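Local coordinates for KauB (Pseudomonas aeruginosa PAO1, PDB 6B4R), which probably oxidises a broad range of aldehydes, aminoaldehydes among them, to the corresponding carboxylic acids, with NAD(P)+ as electron acceptor, at residues R21-G26 against I203-V208; Q61-A66 against S187-P192; R307-R312 against S408-E413; E288-A293 against P320-A325. All blocks are in the same frame, centred on the assembly; numbering follows the deposited sequence.

The four contacts form two pairs on opposite sides of the chain's centre. Contacts 1 and 2 have centres 11 Å apart and belong to the part of the enzyme that resembles the coenzyme-binding domain of other aldehyde dehydrogenases; Asn25 CB packs 3.6 Å from Val65 CG1 where they meet. Contacts 3 and 4, with centres 14 Å apart, meet where Leu308 packs on both helices of contact 4: Leu308 CD1 lies 4.2 Å from Ala290 CB. Between the pairs, centres are 42 to 48 Å apart. No contact lies at the ligand pocket, but Cys302, a pocket residue oxidised here to 3-sulfinoalanine, falls in the chain between helix 283-295 of contact 4 and strand 307-311 of contact 3.

Contact 1. Residues R21-G26 against I203-V208; sequences RAFVNG and IAQLAV
Phe23 and Ala204 meet face-on: the methyl group CB of Ala204 stands 3.9 Å from the centroid of the phenyl ring, 29° off its normal, a CH-pi contact. Val208 comes to the same ring at its edge, its CG2 3.5 Å from Phe23 CZ. The amide of Gln205 lies almost perpendicular to the ring, the two planes 82° apart, with NE2 3.4 Å from Phe23 CE1. A bend at chi2 brings this amide to the ring, while Phe23 reaches the helix with CG anti to its backbone N (chi1 -167°). Beyond the ring, Val208 CG2 also touches the backbone at Gly26 CA, 4.1 Å away.

Strand 22-24 pairs antiparallel with strand 27-29 in a small hairpin, and the positive phi values of Asn25 and Gly26 fit a type I' turn between them. Tyr28, on the second hairpin strand, meets Phe23 edge-to-face. A backbone hydrogen bond between Phe23 and Val219 ties the hairpin to strand 217-219, which Ala204 also touches. The link between hairpin and helix 198-210 thus rests on dispersion and CH-pi attraction, which depend on close fit of shape and only weakly on direction, unlike the backbone hydrogen bond with Val219.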
loop_
_atom_site.group_PDB
_atom_site.type_symbol
_atom_site.label_atom_id
_atom_site.label_comp_id
_atom_site.label_asym_id
_atom_site.label_seq_id
_atom_site.Cartn_x
_atom_site.Cartn_y
_atom_site.Cartn_z
ATOM N N ARG A 21 36.249 18.705 -16.592
ATOM C CA ARG A 21 36.697 17.319 -16.661
ATOM C C ARG A 21 35.598 16.346 -16.256
ATOM O O ARG A 21 34.625 16.730 -15.612
ATOM C CB ARG A 21 37.932 17.107 -15.783
ATOM C CG ARG A 21 39.195 17.741 -16.336
ATOM C CD ARG A 21 40.347 17.599 -15.356
ATOM N NE ARG A 21 40.041 18.225 -14.074
ATOM C CZ ARG A 21 40.865 18.235 -13.031
ATOM N NH1 ARG A 21 42.051 17.651 -13.116
ATOM N NH2 ARG A 21 40.499 18.829 -11.903
ATOM N N ALA A 22 35.757 15.088 -16.650
ATOM C CA ALA A 22 34.853 14.032 -16.221
ATOM C C ALA A 22 35.113 13.713 -14.754
ATOM O O ALA A 22 36.164 14.057 -14.218
ATOM C CB ALA A 22 35.045 12.793 -17.074
ATOM N N PHE A 23 34.154 13.061 -14.109
ATOM C CA PHE A 23 34.301 12.681 -12.710
ATOM C C PHE A 23 34.091 11.181 -12.560
ATOM O O PHE A 23 32.957 10.703 -12.547
ATOM C CB PHE A 23 33.301 13.441 -11.839
ATOM C CG PHE A 23 33.579 13.347 -10.364
ATOM C CD1 PHE A 23 34.392 14.281 -9.738
ATOM C CD2 PHE A 23 33.021 12.332 -9.601
ATOM C CE1 PHE A 23 34.645 14.202 -8.381
ATOM C CE2 PHE A 23 33.269 12.250 -8.244
ATOM C CZ PHE A 23 34.083 13.186 -7.633
ATOM N N VAL A 24 35.190 10.442 -12.458
ATOM C CA VAL A 24 35.122 8.991 -12.336
ATOM C C VAL A 24 35.866 8.500 -11.097
ATOM O O VAL A 24 37.011 8.883 -10.861
ATOM C CB VAL A 24 35.700 8.292 -13.583
ATOM C CG1 VAL A 24 35.559 6.781 -13.463
ATOM C CG2 VAL A 24 35.010 8.796 -14.841
ATOM N N ASN A 25 35.202 7.654 -10.314
ATOM C CA ASN A 25 35.792 7.062 -9.117
ATOM C C ASN A 25 36.288 8.109 -8.124
ATOM O O ASN A 25 37.405 8.019 -7.618
ATOM C CB ASN A 25 36.922 6.096 -9.490
ATOM C CG ASN A 25 37.242 5.113 -8.378
ATOM O OD1 ASN A 25 36.431 4.885 -7.482
ATOM N ND2 ASN A 25 38.429 4.522 -8.436
ATOM N N GLY A 26 35.453 9.110 -7.865
ATOM C CA GLY A 26 35.745 10.112 -6.856
ATOM C C GLY A 26 36.766 11.164 -7.252
ATOM O O GLY A 26 37.125 12.012 -6.439
ATOM N N ILE A 203 28.242 18.944 -9.371
ATOM C CA ILE A 203 27.589 18.257 -8.257
ATOM C C ILE A 203 28.198 16.894 -7.947
ATOM O O ILE A 203 27.973 16.341 -6.869
ATOM C CB ILE A 203 26.073 18.082 -8.494
ATOM C CG1 ILE A 203 25.820 17.186 -9.710
ATOM C CG2 ILE A 203 25.395 19.437 -8.654
ATOM C CD1 ILE A 203 24.368 16.846 -9.926
ATOM N N ALA A 204 28.963 16.355 -8.893
ATOM C CA ALA A 204 29.633 15.072 -8.703
ATOM C C ALA A 204 30.604 15.132 -7.529
ATOM O O ALA A 204 30.692 14.196 -6.732
ATOM C CB ALA A 204 30.359 14.667 -9.970
ATOM N N GLN A 205 31.324 16.246 -7.431
ATOM C CA GLN A 205 32.239 16.481 -6.325
ATOM C C GLN A 205 31.471 16.668 -5.018
ATOM O O GLN A 205 31.907 16.216 -3.957
ATOM C CB GLN A 205 33.102 17.713 -6.612
ATOM C CG GLN A 205 34.006 18.126 -5.465
ATOM C CD GLN A 205 35.007 17.048 -5.098
ATOM O OE1 GLN A 205 35.166 16.711 -3.925
ATOM N NE2 GLN A 205 35.693 16.505 -6.100
ATOM N N LEU A 206 30.323 17.333 -5.105
ATOM C CA LEU A 206 29.500 17.609 -3.931
ATOM C C LEU A 206 28.919 16.332 -3.331
ATOM O O LEU A 206 28.727 16.238 -2.118
ATOM C CB LEU A 206 28.374 18.585 -4.277
ATOM C CG LEU A 206 28.784 19.961 -4.806
ATOM C CD1 LEU A 206 27.556 20.828 -5.026
ATOM C CD2 LEU A 206 29.762 20.639 -3.859
ATOM N N ALA A 207 28.630 15.354 -4.182
ATOM C CA ALA A 207 28.140 14.064 -3.713
ATOM C C ALA A 207 29.202 13.381 -2.857
ATOM O O ALA A 207 28.907 12.854 -1.782
ATOM C CB ALA A 207 27.756 13.179 -4.889
ATOM N N VAL A 208 30.438 13.403 -3.345
ATOM C CA VAL A 208 31.564 12.816 -2.627
ATOM C C VAL A 208 31.771 13.502 -1.277
ATOM O O VAL A 208 32.010 12.840 -0.266
ATOM C CB VAL A 208 32.859 12.874 -3.470
ATOM C CG1 VAL A 208 34.070 12.538 -2.624
ATOM C CG2 VAL A 208 32.756 11.923 -4.653
#

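Contact 2. Residues Q61-A66 against S187-P192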
loop_
_atom_site.group_PDB
_atom_site.type_symbol
_atom_site.label_atom_id
_atom_site.label_comp_id
_atom_site.label_asym_id
_atom_site.label_seq_id
_atom_site.Cartn_x
_atom_site.Cartn_y
_atom_site.Cartn_z
ATOM N N GLN A 61 35.408 2.134 -18.651
ATOM C CA GLN A 61 36.106 2.351 -17.391
ATOM C C GLN A 61 35.142 2.748 -16.276
ATOM O O GLN A 61 35.251 2.266 -15.146
ATOM C CB GLN A 61 37.198 3.412 -17.558
ATOM C CG GLN A 61 37.995 3.686 -16.292
ATOM C CD GLN A 61 38.693 2.448 -15.763
ATOM O OE1 GLN A 61 39.092 1.571 -16.531
ATOM N NE2 GLN A 61 38.841 2.368 -14.446
ATOM N N ALA A 62 34.196 3.624 -16.598
ATOM C CA ALA A 62 33.211 4.084 -15.624
ATOM C C ALA A 62 32.300 2.952 -15.151
ATOM O O ALA A 62 31.956 2.875 -13.971
ATOM C CB ALA A 62 32.390 5.227 -16.199
ATOM N N VAL A 63 31.912 2.077 -16.075
ATOM C CA VAL A 63 31.060 0.942 -15.737
ATOM C C VAL A 63 31.769 -0.020 -14.786
ATOM O O VAL A 63 31.189 -0.457 -13.789
ATOM C CB VAL A 63 30.575 0.190 -16.996
ATOM C CG1 VAL A 63 29.936 -1.133 -16.615
ATOM C CG2 VAL A 63 29.593 1.051 -17.778
ATOM N N LYS A 64 33.026 -0.334 -15.092
ATOM C CA LYS A 64 33.834 -1.197 -14.234
ATOM C C LYS A 64 33.936 -0.617 -12.827
ATOM O O LYS A 64 33.777 -1.329 -11.836
ATOM C CB LYS A 64 35.234 -1.396 -14.822
ATOM C CG LYS A 64 35.273 -2.283 -16.057
ATOM C CD LYS A 64 36.694 -2.447 -16.579
ATOM C CE LYS A 64 36.728 -3.330 -17.819
ATOM N NZ LYS A 64 38.099 -3.451 -18.389
ATOM N N VAL A 65 34.192 0.685 -12.757
ATOM C CA VAL A 65 34.248 1.399 -11.489
ATOM C C VAL A 65 32.902 1.356 -10.761
ATOM O O VAL A 65 32.840 1.040 -9.571
ATOM C CB VAL A 65 34.680 2.864 -11.700
ATOM C CG1 VAL A 65 34.436 3.676 -10.450
ATOM C CG2 VAL A 65 36.146 2.929 -12.113
ATOM N N ALA A 66 31.831 1.663 -11.485
ATOM C CA ALA A 66 30.484 1.632 -10.920
ATOM C C ALA A 66 30.117 0.236 -10.421
ATOM O O ALA A 66 29.534 0.087 -9.349
ATOM C CB ALA A 66 29.463 2.117 -11.944
ATOM N N SER A 187 24.665 2.159 -8.194
ATOM C CA SER A 187 25.738 2.996 -8.704
ATOM C C SER A 187 25.247 3.645 -9.993
ATOM O O SER A 187 24.643 2.984 -10.836
ATOM C CB SER A 187 27.002 2.174 -8.956
ATOM O OG SER A 187 27.540 1.683 -7.740
ATOM N N VAL A 188 25.494 4.941 -10.135
ATOM C CA VAL A 188 24.956 5.696 -11.257
ATOM C C VAL A 188 26.053 6.326 -12.108
ATOM O O VAL A 188 26.998 6.916 -11.583
ATOM C CB VAL A 188 24.007 6.814 -10.769
ATOM C CG1 VAL A 188 23.436 7.586 -11.949
ATOM C CG2 VAL A 188 22.892 6.234 -9.917
ATOM N N ILE A 189 25.922 6.192 -13.425
ATOM C CA ILE A 189 26.786 6.898 -14.362
ATOM C C ILE A 189 25.958 7.908 -15.141
ATOM O O ILE A 189 25.122 7.536 -15.966
ATOM C CB ILE A 189 27.452 5.946 -15.359
ATOM C CG1 ILE A 189 28.284 4.895 -14.625
ATOM C CG2 ILE A 189 28.313 6.730 -16.337
ATOM C CD1 ILE A 189 28.933 3.900 -15.546
ATOM N N LEU A 190 26.193 9.187 -14.872
ATOM C CA LEU A 190 25.404 10.248 -15.478
ATOM C C LEU A 190 26.084 10.821 -16.712
ATOM O O LEU A 190 27.221 11.289 -16.649
ATOM C CB LEU A 190 25.139 11.364 -14.464
ATOM C CG LEU A 190 24.281 12.537 -14.940
ATOM C CD1 LEU A 190 22.859 12.085 -15.203
ATOM C CD2 LEU A 190 24.306 13.671 -13.926
ATOM N N LYS A 191 25.377 10.777 -17.835
ATOM C CA LYS A 191 25.850 11.403 -19.057
ATOM C C LYS A 191 24.964 12.603 -19.350
ATOM O O LYS A 191 23.836 12.448 -19.821
ATOM C CB LYS A 191 25.826 10.406 -20.223
ATOM C CG LYS A 191 26.518 10.890 -21.497
ATOM C CD LYS A 191 25.549 11.623 -22.408
ATOM C CE LYS A 191 26.265 12.331 -23.536
ATOM N NZ LYS A 191 25.342 13.243 -24.267
ATOM N N PRO A 192 25.470 13.809 -19.062
ATOM C CA PRO A 192 24.725 15.041 -19.328
ATOM C C PRO A 192 24.741 15.375 -20.815
ATOM O O PRO A 192 25.572 14.851 -21.553
ATOM C CB PRO A 192 25.514 16.092 -18.547
ATOM C CG PRO A 192 26.917 15.580 -18.564
ATOM C CD PRO A 192 26.796 14.077 -18.479
#
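Helix 56-72 packs here on strand 187-191 of a Rossmann-like sheet, the core of the coenzyme-binding domain in aldehyde dehydrogenases. The strand lies between strands 149-164 and 217-219, parallel to both, and the helix runs nearly antiparallel to it, with the axes of the two short segments 8.6 Å apart at a crossing angle of 159°. Alternation along the strand decides which side chains take part. Ser187 and Ile189 turn to the helix, whereas Val188 between them points away and packs on Leu178, Ala181 and Leu182 of helix 170-183, so helices lie on both faces of the sheet.

Ile189 carries the apolar part. Its CG1 is anti to the carbonyl carbon (chi1 -59°) and the chain then runs on extended, which drives the terminal methyl CD1 against the helix between two neighbouring residues. Ile189 CD1 lies 3.8 Å from Ala62 CB and 3.7 Å from Val63 CG2, and it also rests on the backbone that joins these two residues. Farther back along the same side chain, Ile189 CG1 is 4.0 Å from Ala66 CB. Leu231 of helix 224-233 touches Ile189 as well, so the isoleucine is shared by two helices.

The small residues Ala62 and Ala66, one turn apart, let the helix backbone come close to the sheet. Ala66 CA is 5.4 Å from Ser187 CA, and Ala66 CB is 3.9 Å from Ser187 CB. Beside them Ser187 OG lies 3.0 Å from Ala66 O, close enough for a hydrogen bond, though that is not the hydroxyl's sole possible acceptor.

Contact 3. Residues R307-R312 against S408-E413; sequences RLLVER and SVIEFE
Arg312 and Glu413 form the shorter of two salt bridges at the end of this strand pair: Arg312 NE lies 3.1 Å from Glu413 OE1, which sits in the guanidinium plane, and the carboxylate is turned only 18° from that plane. Glu411 reaches the same guanidinium through a weak bond, its OE1 3.4 Å from Arg312 NH1 and its carboxylate steeply inclined, so two acidic groups share one positive charge.

Five backbone hydrogen bonds join the strands in parallel register. Leu308 donates to Ser408 O (2.7 Å from its N) and accepts from Ile410 N (2.8 Å from its O); Val310 likewise bonds to Ile410 O and Phe412 N, and Arg312 N closes the series on Phe412 O.

Phe412 folds back over the neighbouring strand, its CG lying between the backbone N and the carbonyl carbon (chi1 64°). One ring face covers the peptide around Glu311 N, Leu309 O meets the ring edge in plane, and Phe412 CD1 packs 3.8 Å from Leu309 CB. Leu309 and Phe412 also touch helix 415-423. On the opposite side of the sheet from these two, Leu308 CD2 approaches Val409 CG2 (4.3 Å). Arg307 carries its guanidinium away, to Lys271 O among other acceptors.

With strand 273-276 beyond one edge and 382-389 beyond the other, this is an interior parallel pair of an alpha/beta sheet, as in the catalytic domain of aldehyde dehydrogenases.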
loop_
_atom_site.group_PDB
_atom_site.type_symbol
_atom_site.label_atom_id
_atom_site.label_comp_id
_atom_site.label_asym_id
_atom_site.label_seq_id
_atom_site.Cartn_x
_atom_site.Cartn_y
_atom_site.Cartn_z
ATOM N N ARG A 307 -0.226 23.371 -27.603
ATOM C CA ARG A 307 -1.530 23.402 -28.257
ATOM C C ARG A 307 -2.578 24.011 -27.335
ATOM O O ARG A 307 -2.908 23.443 -26.294
ATOM C CB ARG A 307 -1.966 21.997 -28.683
ATOM C CG ARG A 307 -1.209 21.432 -29.874
ATOM C CD ARG A 307 -1.810 20.109 -30.330
ATOM N NE ARG A 307 -1.739 19.093 -29.285
ATOM C CZ ARG A 307 -2.569 18.059 -29.183
ATOM N NH1 ARG A 307 -3.550 17.896 -30.062
ATOM N NH2 ARG A 307 -2.420 17.188 -28.194
ATOM N N LEU A 308 -3.094 25.174 -27.715
ATOM C CA LEU A 308 -4.139 25.827 -26.940
ATOM C C LEU A 308 -5.511 25.530 -27.531
ATOM O O LEU A 308 -5.896 26.103 -28.550
ATOM C CB LEU A 308 -3.905 27.338 -26.871
ATOM C CG LEU A 308 -4.907 28.143 -26.043
ATOM C CD1 LEU A 308 -5.017 27.584 -24.632
ATOM C CD2 LEU A 308 -4.511 29.606 -26.004
ATOM N N LEU A 309 -6.241 24.622 -26.891
ATOM C CA LEU A 309 -7.584 24.260 -27.335
ATOM C C LEU A 309 -8.619 25.153 -26.666
ATOM O O LEU A 309 -8.802 25.099 -25.449
ATOM C CB LEU A 309 -7.879 22.787 -27.034
ATOM C CG LEU A 309 -7.477 21.737 -28.077
ATOM C CD1 LEU A 309 -5.991 21.793 -28.407
ATOM C CD2 LEU A 309 -7.861 20.347 -27.604
ATOM N N VAL A 310 -9.291 25.979 -27.463
ATOM C CA VAL A 310 -10.268 26.928 -26.932
ATOM C C VAL A 310 -11.671 26.670 -27.476
ATOM O O VAL A 310 -11.854 26.477 -28.680
ATOM C CB VAL A 310 -9.875 28.383 -27.259
ATOM C CG1 VAL A 310 -10.798 29.363 -26.544
ATOM C CG2 VAL A 310 -8.428 28.641 -26.879
ATOM N N GLU A 311 -12.657 26.664 -26.585
ATOM C CA GLU A 311 -14.046 26.507 -26.997
ATOM C C GLU A 311 -14.452 27.702 -27.852
ATOM O O GLU A 311 -14.171 28.848 -27.502
ATOM C CB GLU A 311 -14.968 26.368 -25.785
ATOM C CG GLU A 311 -16.390 25.972 -26.141
ATOM C CD GLU A 311 -17.199 25.540 -24.934
ATOM O OE1 GLU A 311 -16.691 25.659 -23.799
ATOM O OE2 GLU A 311 -18.345 25.078 -25.123
ATOM N N ARG A 312 -15.106 27.422 -28.975
ATOM C CA ARG A 312 -15.387 28.443 -29.980
ATOM C C ARG A 312 -16.205 29.624 -29.454
ATOM O O ARG A 312 -16.015 30.758 -29.893
ATOM C CB ARG A 312 -16.073 27.819 -31.199
ATOM C CG ARG A 312 -15.355 28.107 -32.507
ATOM C CD ARG A 312 -16.096 27.530 -33.696
ATOM N NE ARG A 312 -16.216 26.077 -33.618
ATOM C CZ ARG A 312 -15.315 25.225 -34.096
ATOM N NH1 ARG A 312 -14.218 25.679 -34.688
ATOM N NH2 ARG A 312 -15.509 23.918 -33.982
ATOM N N SER A 408 0.165 27.196 -30.627
ATOM C CA SER A 408 -0.844 26.915 -31.644
ATOM C C SER A 408 -2.246 27.004 -31.048
ATOM O O SER A 408 -2.582 26.267 -30.121
ATOM C CB SER A 408 -0.628 25.524 -32.252
ATOM O OG SER A 408 0.622 25.436 -32.913
ATOM N N VAL A 409 -3.062 27.908 -31.581
ATOM C CA VAL A 409 -4.424 28.079 -31.088
ATOM C C VAL A 409 -5.413 27.289 -31.939
ATOM O O VAL A 409 -5.552 27.530 -33.140
ATOM C CB VAL A 409 -4.837 29.560 -31.045
ATOM C CG1 VAL A 409 -6.247 29.698 -30.487
ATOM C CG2 VAL A 409 -3.847 30.358 -30.212
ATOM N N ILE A 410 -6.090 26.337 -31.304
ATOM C CA ILE A 410 -7.011 25.449 -32.001
ATOM C C ILE A 410 -8.401 25.532 -31.382
ATOM O O ILE A 410 -8.552 25.475 -30.161
ATOM C CB ILE A 410 -6.509 23.991 -31.970
ATOM C CG1 ILE A 410 -5.068 23.915 -32.485
ATOM C CG2 ILE A 410 -7.425 23.089 -32.785
ATOM C CD1 ILE A 410 -4.406 22.573 -32.279
ATOM N N GLU A 411 -9.414 25.671 -32.229
ATOM C CA GLU A 411 -10.787 25.813 -31.765
ATOM C C GLU A 411 -11.510 24.474 -31.741
ATOM O O GLU A 411 -11.275 23.613 -32.591
ATOM C CB GLU A 411 -11.550 26.789 -32.662
ATOM C CG GLU A 411 -10.953 28.185 -32.714
ATOM C CD GLU A 411 -11.683 29.091 -33.685
ATOM O OE1 GLU A 411 -12.710 28.656 -34.246
ATOM O OE2 GLU A 411 -11.228 30.237 -33.892
ATOM N N PHE A 412 -12.386 24.303 -30.756
ATOM C CA PHE A 412 -13.260 23.137 -30.699
ATOM C C PHE A 412 -14.690 23.559 -30.382
ATOM O O PHE A 412 -14.912 24.594 -29.756
ATOM C CB PHE A 412 -12.751 22.097 -29.691
ATOM C CG PHE A 412 -12.739 22.574 -28.262
ATOM C CD1 PHE A 412 -11.580 23.075 -27.694
ATOM C CD2 PHE A 412 -13.884 22.500 -27.479
ATOM C CE1 PHE A 412 -11.564 23.503 -26.377
ATOM C CE2 PHE A 412 -13.874 22.929 -26.166
ATOM C CZ PHE A 412 -12.713 23.431 -25.613
ATOM N N GLU A 413 -15.656 22.758 -30.817
ATOM C CA GLU A 413 -17.062 23.090 -30.617
ATOM C C GLU A 413 -17.535 22.730 -29.211
ATOM O O GLU A 413 -18.154 23.546 -28.529
ATOM C CB GLU A 413 -17.937 22.400 -31.666
ATOM C CG GLU A 413 -19.412 22.769 -31.576
ATOM C CD GLU A 413 -19.664 24.245 -31.835
ATOM O OE1 GLU A 413 -18.934 24.844 -32.655
ATOM O OE2 GLU A 413 -20.590 24.807 -31.212
#

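Contact 4. Residues E288-A293 against P320-A325; sequences EAAAGA and PLVIEA
Ala291 and Ala325 provide the central apolar contact between these helices, their CB methyl groups 3.9 Å apart. A looser contact follows at the side of Val322, where CG2 lies 4.4 Å from Ala290 CB. The methyl of Ala291 also looks onto backbone, with its CB 4.1 Å from Val322 O. Such small side chains allow a close approach: the axes of the short segments pass 8.2 Å apart and cross at -54°, and the CA atoms of Glu288 and Ala325 are 5.5 Å apart.

In the fold, helix 283-295 is the connection of a beta-alpha-beta crossover from strand 273-276 to the parallel strand 307-311, and helix 315-326 follows that second strand. Both helices rest on the same side of the sheet, since Leu308 of strand 307-311 touches Ala290 and Val322. Ala287, one residue before Glu288, extends the interface by packing on Leu321 and Val322.

The carboxylate contact is of another kind, a charged group laid against a methyl. Glu288 starts away from the other helix, but its chain bends at chi2 (-72°) and returns, bringing the carboxylate over Ala325: OE1 is 3.4 Å from Ala325 CB, and CD is 3.7 Å from the same methyl.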
loop_
_atom_site.group_PDB
_atom_site.type_symbol
_atom_site.label_atom_id
_atom_site.label_comp_id
_atom_site.label_asym_id
_atom_site.label_seq_id
_atom_site.Cartn_x
_atom_site.Cartn_y
_atom_site.Cartn_z
ATOM N N GLU A 288 -3.479 33.934 -18.337
ATOM C CA GLU A 288 -2.137 34.136 -17.806
ATOM C C GLU A 288 -1.375 32.815 -17.805
ATOM O O GLU A 288 -0.199 32.761 -18.173
ATOM C CB GLU A 288 -2.196 34.709 -16.386
ATOM C CG GLU A 288 -2.837 36.088 -16.281
ATOM C CD GLU A 288 -1.968 37.193 -16.854
ATOM O OE1 GLU A 288 -0.789 36.931 -17.182
ATOM O OE2 GLU A 288 -2.468 38.332 -16.973
ATOM N N ALA A 289 -2.062 31.752 -17.398
ATOM C CA ALA A 289 -1.475 30.419 -17.346
ATOM C C ALA A 289 -1.131 29.904 -18.738
ATOM O O ALA A 289 -0.111 29.240 -18.923
ATOM C CB ALA A 289 -2.418 29.455 -16.643
ATOM N N ALA A 290 -1.985 30.208 -19.710
ATOM C CA ALA A 290 -1.767 29.780 -21.090
ATOM C C ALA A 290 -0.501 30.404 -21.666
ATOM O O ALA A 290 0.311 29.718 -22.288
ATOM C CB ALA A 290 -2.969 30.131 -21.951
ATOM N N ALA A 291 -0.339 31.706 -21.454
ATOM C CA ALA A 291 0.839 32.419 -21.924
ATOM C C ALA A 291 2.093 31.867 -21.257
ATOM O O ALA A 291 3.108 31.641 -21.911
ATOM C CB ALA A 291 0.700 33.905 -21.644
ATOM N N GLY A 292 2.010 31.645 -19.947
ATOM C CA GLY A 292 3.122 31.097 -19.194
ATOM C C GLY A 292 3.441 29.667 -19.587
ATOM O O GLY A 292 4.582 29.225 -19.470
ATOM N N ALA A 293 2.436 28.944 -20.071
ATOM C CA ALA A 293 2.614 27.544 -20.447
ATOM C C ALA A 293 3.459 27.373 -21.706
ATOM O O ALA A 293 3.869 26.260 -22.031
ATOM C CB ALA A 293 1.264 26.863 -20.622
ATOM N N PRO A 320 -7.602 37.625 -27.050
ATOM C CA PRO A 320 -6.961 38.910 -26.739
ATOM C C PRO A 320 -6.339 38.938 -25.343
ATOM O O PRO A 320 -5.357 39.646 -25.123
ATOM C CB PRO A 320 -8.123 39.905 -26.811
ATOM C CG PRO A 320 -9.107 39.271 -27.719
ATOM C CD PRO A 320 -9.016 37.805 -27.430
ATOM N N LEU A 321 -6.906 38.175 -24.415
ATOM C CA LEU A 321 -6.376 38.103 -23.057
ATOM C C LEU A 321 -5.041 37.367 -23.032
ATOM O O LEU A 321 -4.153 37.706 -22.249
ATOM C CB LEU A 321 -7.377 37.414 -22.129
ATOM C CG LEU A 321 -8.734 38.099 -21.962
ATOM C CD1 LEU A 321 -9.690 37.207 -21.184
ATOM C CD2 LEU A 321 -8.568 39.439 -21.268
ATOM N N VAL A 322 -4.908 36.361 -23.893
ATOM C CA VAL A 322 -3.674 35.585 -23.994
ATOM C C VAL A 322 -2.567 36.407 -24.643
ATOM O O VAL A 322 -1.419 36.387 -24.194
ATOM C CB VAL A 322 -3.881 34.288 -24.804
ATOM C CG1 VAL A 322 -2.571 33.518 -24.924
ATOM C CG2 VAL A 322 -4.957 33.426 -24.163
ATOM N N ILE A 323 -2.919 37.132 -25.700
ATOM C CA ILE A 323 -1.966 37.989 -26.391
ATOM C C ILE A 323 -1.424 39.064 -25.454
ATOM O O ILE A 323 -0.225 39.338 -25.438
ATOM C CB ILE A 323 -2.598 38.649 -27.632
ATOM C CG1 ILE A 323 -3.005 37.581 -28.652
ATOM C CG2 ILE A 323 -1.634 39.638 -28.261
ATOM C CD1 ILE A 323 -3.749 38.129 -29.852
ATOM N N GLU A 324 -2.312 39.658 -24.663
ATOM C CA GLU A 324 -1.918 40.681 -23.703
ATOM C C GLU A 324 -0.994 40.105 -22.631
ATOM O O GLU A 324 0.024 40.708 -22.282
ATOM C CB GLU A 324 -3.152 41.308 -23.053
ATOM C CG GLU A 324 -2.835 42.376 -22.012
ATOM C CD GLU A 324 -2.178 43.611 -22.614
ATOM O OE1 GLU A 324 -2.438 43.912 -23.800
ATOM O OE2 GLU A 324 -1.400 44.280 -21.901
ATOM N N ALA A 325 -1.351 38.931 -22.122
ATOM C CA ALA A 325 -0.577 38.283 -21.068
ATOM C C ALA A 325 0.808 37.863 -21.549
ATOM O O ALA A 325 1.735 37.737 -20.748
ATOM C CB ALA A 325 -1.333 37.081 -20.515
#